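Local coordinates for putative branched-chain amino acid transport system substrate-binding protein (Rhodopseudomonas palustris, PDB 3TX6) that probably captures aromatic acids derived from lignin, such as p-coumaric acid and related compounds, in the periplasm for uptake by an ABC transporter, at residues L242-Q254 and N268-Q282. Residues are numbered along the deposited sequence; the frame is centred on the assembly and turned at random.
Sequences LMASGPVMDPEGQ and NTAYEAKYGPNSRSQ. With ENO (3-(4-hydroxy-phenyl)pyruvic acid), chain D.
Gly246 meets Gln282 where strand 242-245 leaves its sheet, in the two-lobed fold of a periplasmic binding protein. The contact lies beside the ligand pocket, where the chain passes from one lobe to the other. The backbone N of Gly246 donates to Gln282 OE1 over 2.9 Å, in the amide plane and on a lone pair of that oxygen. CG of Gln282 lies anti to its backbone N (chi1 179°) and the chain bends at chi2. This turns the amide between Gly246 and the ligand, 3-(4-hydroxy-phenyl)pyruvic acid. Gln282 NE2 donates almost straight to ligand O3 (3.0 Å) and also bonds Gln117.

Val248 follows in a 3-10 turn. Its O takes a bond from Asn268 ND2 on helix 261-275, at 2.8 Å. Its two methyls diverge: CG2 lies against Asn268 OD1, and CG1 against the carbonyl O of Ser281. Met249 is selenomethionine. Bends at chi2 and chi3 fold its SE back to 3.8 Å from Ser281 CA, just before helix 282-304. Met249 O accepts from Arg280 NH1, which sits above the carbonyl plane. Pro251 CD packs near Asn268 ND2, and that amide nitrogen also lies over one face of the Arg280 guanidinium.

Glu252 forms a salt bridge with the same guanidinium, which grips it end-on, the two flat groups only 6° apart. Glu272 completes the salt-bridge network side-on, through NE and NH2. Replacing Arg280 with an alanine is likely to leave both carboxylates without the positive charge between them, and Met249 O without its side-chain donor. Each Glu252 oxygen uses its syn lone pair: OE1 meets Arg280 NH1 and OE2 meets Arg280 NH2, each at 2.9 Å.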
# COMPACT_ATOMS: atom_id res chain seq x y z
N LEU A 242 0.30 -17.51 -3.24
CA LEU A 242 0.14 -16.98 -1.87
C LEU A 242 0.46 -15.51 -1.96
O LEU A 242 1.45 -15.11 -2.56
CB LEU A 242 1.12 -17.65 -0.90
CG LEU A 242 0.92 -19.11 -0.54
CD1 LEU A 242 -0.56 -19.44 -0.19
CD2 LEU A 242 1.42 -19.91 -1.74
N MSE A 243 -0.36 -14.71 -1.30
CA MSE A 243 -0.29 -13.26 -1.50
C MSE A 243 -0.54 -12.60 -0.20
O MSE A 243 -1.53 -12.91 0.49
CB MSE A 243 -1.32 -12.85 -2.55
CG MSE A 243 -1.39 -11.33 -2.58
SE MSE A 243 -2.70 -10.68 -3.85
CE MSE A 243 -2.14 -11.55 -5.55
N ALA A 244 0.37 -11.70 0.19
CA ALA A 244 0.17 -10.89 1.39
C ALA A 244 -0.86 -9.84 1.03
O ALA A 244 -0.82 -9.27 -0.08
CB ALA A 244 1.48 -10.22 1.84
N SER A 245 -1.82 -9.61 1.93
CA SER A 245 -2.89 -8.66 1.68
C SER A 245 -3.28 -8.01 2.97
O SER A 245 -3.19 -8.60 4.02
CB SER A 245 -4.10 -9.41 1.17
OG SER A 245 -5.17 -8.60 0.91
N GLY A 246 -3.75 -6.78 2.87
CA GLY A 246 -4.51 -6.21 3.94
C GLY A 246 -5.82 -6.96 4.12
O GLY A 246 -6.32 -7.61 3.20
N PRO A 247 -6.41 -6.85 5.31
CA PRO A 247 -7.64 -7.57 5.67
C PRO A 247 -8.87 -7.09 4.94
O PRO A 247 -9.92 -7.74 4.97
CB PRO A 247 -7.73 -7.39 7.18
CG PRO A 247 -6.91 -6.19 7.49
CD PRO A 247 -5.80 -6.18 6.48
N VAL A 248 -8.78 -5.92 4.31
CA VAL A 248 -9.92 -5.38 3.54
C VAL A 248 -10.33 -6.31 2.43
O VAL A 248 -11.45 -6.22 1.93
CB VAL A 248 -9.60 -3.97 2.91
CG1 VAL A 248 -8.63 -4.08 1.71
CG2 VAL A 248 -10.91 -3.23 2.58
N MSE A 249 -9.45 -7.20 2.03
CA MSE A 249 -9.82 -8.09 0.96
C MSE A 249 -10.83 -9.13 1.42
O MSE A 249 -11.53 -9.72 0.58
CB MSE A 249 -8.60 -8.76 0.36
CG MSE A 249 -7.74 -7.77 -0.42
SE MSE A 249 -8.60 -7.01 -2.02
CE MSE A 249 -8.34 -8.59 -3.16
N ASP A 250 -10.95 -9.35 2.73
CA ASP A 250 -11.98 -10.30 3.24
C ASP A 250 -12.55 -9.92 4.60
O ASP A 250 -12.31 -10.62 5.57
CB ASP A 250 -11.38 -11.71 3.27
CG ASP A 250 -12.38 -12.80 3.60
OD1 ASP A 250 -13.58 -12.58 3.52
OD2 ASP A 250 -11.92 -13.92 3.96
N PRO A 251 -13.36 -8.85 4.66
CA PRO A 251 -13.97 -8.53 5.94
C PRO A 251 -14.98 -9.60 6.39
O PRO A 251 -15.17 -9.84 7.60
CB PRO A 251 -14.67 -7.19 5.68
CG PRO A 251 -13.91 -6.62 4.53
CD PRO A 251 -13.58 -7.79 3.67
N GLU A 252 -15.63 -10.23 5.44
CA GLU A 252 -16.58 -11.29 5.71
C GLU A 252 -15.95 -12.43 6.54
O GLU A 252 -16.63 -13.06 7.37
CB GLU A 252 -17.15 -11.86 4.39
CG GLU A 252 -17.95 -10.87 3.54
CD GLU A 252 -17.13 -10.04 2.58
OE1 GLU A 252 -15.88 -10.03 2.61
OE2 GLU A 252 -17.76 -9.34 1.79
N GLY A 253 -14.68 -12.71 6.28
CA GLY A 253 -13.96 -13.80 6.93
C GLY A 253 -13.44 -13.43 8.32
O GLY A 253 -12.95 -14.28 9.05
N GLN A 254 -13.52 -12.14 8.68
CA GLN A 254 -13.06 -11.67 9.98
C GLN A 254 -14.12 -11.94 11.04
O GLN A 254 -15.33 -11.98 10.75
CB GLN A 254 -12.70 -10.18 9.94
CG GLN A 254 -11.58 -9.83 8.96
CD GLN A 254 -11.42 -8.33 8.76
OE1 GLN A 254 -11.70 -7.55 9.67
NE2 GLN A 254 -11.06 -7.91 7.54
N ASN A 268 -16.04 -1.59 1.26
CA ASN A 268 -16.36 -2.53 0.23
C ASN A 268 -17.85 -2.48 -0.22
O ASN A 268 -18.15 -2.55 -1.41
CB ASN A 268 -15.96 -3.96 0.63
CG ASN A 268 -14.48 -4.14 0.72
OD1 ASN A 268 -13.72 -3.29 0.28
ND2 ASN A 268 -14.05 -5.29 1.23
N THR A 269 -18.78 -2.34 0.71
CA THR A 269 -20.19 -2.20 0.33
C THR A 269 -20.35 -1.00 -0.61
O THR A 269 -20.99 -1.09 -1.65
CB THR A 269 -21.09 -2.10 1.58
OG1 THR A 269 -20.93 -3.30 2.34
CG2 THR A 269 -22.51 -1.93 1.18
N ALA A 270 -19.75 0.12 -0.25
CA ALA A 270 -19.89 1.35 -1.04
C ALA A 270 -19.21 1.18 -2.43
O ALA A 270 -19.80 1.48 -3.46
CB ALA A 270 -19.29 2.52 -0.29
N TYR A 271 -17.97 0.73 -2.42
CA TYR A 271 -17.18 0.64 -3.64
C TYR A 271 -17.82 -0.39 -4.59
O TYR A 271 -17.94 -0.15 -5.79
CB TYR A 271 -15.72 0.25 -3.33
CG TYR A 271 -14.77 0.59 -4.46
CD1 TYR A 271 -14.70 -0.22 -5.61
CD2 TYR A 271 -14.03 1.75 -4.46
CE1 TYR A 271 -13.88 0.11 -6.69
CE2 TYR A 271 -13.23 2.08 -5.51
CZ TYR A 271 -13.19 1.27 -6.66
OH TYR A 271 -12.39 1.65 -7.73
N GLU A 272 -18.20 -1.54 -4.04
CA GLU A 272 -18.75 -2.61 -4.87
C GLU A 272 -20.19 -2.32 -5.31
O GLU A 272 -20.58 -2.79 -6.36
CB GLU A 272 -18.60 -3.96 -4.15
CG GLU A 272 -17.10 -4.24 -3.91
CD GLU A 272 -16.79 -5.58 -3.28
OE1 GLU A 272 -17.58 -6.03 -2.42
OE2 GLU A 272 -15.74 -6.17 -3.65
N ALA A 273 -20.95 -1.52 -4.57
CA ALA A 273 -22.25 -1.07 -5.07
C ALA A 273 -22.12 -0.21 -6.34
O ALA A 273 -22.87 -0.38 -7.30
CB ALA A 273 -23.05 -0.35 -3.99
N LYS A 274 -21.09 0.66 -6.39
CA LYS A 274 -20.92 1.49 -7.58
C LYS A 274 -20.16 0.76 -8.70
O LYS A 274 -20.43 0.94 -9.88
CB LYS A 274 -20.24 2.81 -7.23
CG LYS A 274 -20.16 3.75 -8.43
CD LYS A 274 -19.85 5.17 -8.03
CE LYS A 274 -19.69 6.06 -9.25
NZ LYS A 274 -19.71 7.51 -8.84
N TYR A 275 -19.15 -0.01 -8.35
CA TYR A 275 -18.22 -0.54 -9.36
C TYR A 275 -18.35 -2.06 -9.58
O TYR A 275 -17.71 -2.60 -10.46
CB TYR A 275 -16.78 -0.09 -9.07
CG TYR A 275 -16.63 1.41 -9.04
CD1 TYR A 275 -16.73 2.15 -10.20
CD2 TYR A 275 -16.44 2.10 -7.85
CE1 TYR A 275 -16.63 3.50 -10.22
CE2 TYR A 275 -16.34 3.51 -7.85
CZ TYR A 275 -16.40 4.19 -9.03
OH TYR A 275 -16.33 5.55 -9.06
N GLY A 276 -19.19 -2.72 -8.77
CA GLY A 276 -19.55 -4.10 -8.99
C GLY A 276 -18.94 -5.07 -8.01
O GLY A 276 -17.97 -4.76 -7.31
N PRO A 277 -19.50 -6.27 -7.96
CA PRO A 277 -18.97 -7.25 -7.08
C PRO A 277 -17.50 -7.57 -7.26
O PRO A 277 -16.96 -7.57 -8.38
CB PRO A 277 -19.85 -8.47 -7.33
CG PRO A 277 -21.16 -7.88 -7.77
CD PRO A 277 -20.74 -6.71 -8.62
N ASN A 278 -16.85 -7.82 -6.13
CA ASN A 278 -15.41 -8.11 -6.10
C ASN A 278 -14.48 -7.08 -6.74
O ASN A 278 -13.36 -7.40 -7.12
CB ASN A 278 -15.12 -9.46 -6.69
CG ASN A 278 -15.25 -10.51 -5.67
OD1 ASN A 278 -16.07 -11.38 -5.82
ND2 ASN A 278 -14.49 -10.38 -4.56
N SER A 279 -14.94 -5.85 -6.76
CA SER A 279 -14.08 -4.75 -7.18
C SER A 279 -13.28 -4.15 -6.03
O SER A 279 -12.53 -3.21 -6.26
CB SER A 279 -14.86 -3.63 -7.91
OG SER A 279 -15.88 -3.09 -7.12
N ARG A 280 -13.41 -4.69 -4.81
CA ARG A 280 -12.58 -4.26 -3.67
C ARG A 280 -11.10 -4.36 -4.04
O ARG A 280 -10.71 -5.21 -4.83
CB ARG A 280 -12.88 -5.14 -2.49
CG ARG A 280 -12.49 -6.62 -2.68
CD ARG A 280 -13.00 -7.53 -1.59
NE ARG A 280 -14.45 -7.54 -1.52
CZ ARG A 280 -15.15 -8.18 -0.58
NH1 ARG A 280 -14.51 -8.88 0.35
NH2 ARG A 280 -16.49 -8.11 -0.57
N SER A 281 -10.29 -3.54 -3.40
CA SER A 281 -8.84 -3.57 -3.57
C SER A 281 -8.10 -3.14 -2.31
O SER A 281 -8.58 -2.36 -1.50
CB SER A 281 -8.37 -2.74 -4.77
OG SER A 281 -8.64 -1.36 -4.57
N GLN A 282 -6.88 -3.63 -2.25
CA GLN A 282 -5.82 -3.11 -1.36
C GLN A 282 -5.74 -1.60 -1.42
O GLN A 282 -5.58 -0.94 -0.39
CB GLN A 282 -4.48 -3.72 -1.81
CG GLN A 282 -3.23 -3.32 -1.04
CD GLN A 282 -3.09 -3.93 0.34
OE1 GLN A 282 -3.87 -4.81 0.74
NE2 GLN A 282 -2.07 -3.47 1.06
O4 ENO D . 4.64 0.83 -3.61
C9 ENO D . 1.35 0.05 -3.16
C8 ENO D . 0.52 -0.14 -2.08
C7 ENO D . 0.63 -1.29 -1.28
C6 ENO D . 1.65 -2.18 -1.55
C5 ENO D . 2.49 -2.00 -2.65
C4 ENO D . 2.36 -0.87 -3.47
O3 ENO D . -0.22 -1.42 -0.19
C3 ENO D . 3.20 -0.70 -4.70
C2 ENO D . 4.42 0.15 -4.62
C1 ENO D . 5.25 0.23 -5.81
O2 ENO D . 6.24 0.99 -5.77
O1 ENO D . 4.97 -0.44 -6.85
O HOH W 1 -16.62 -6.64 2.45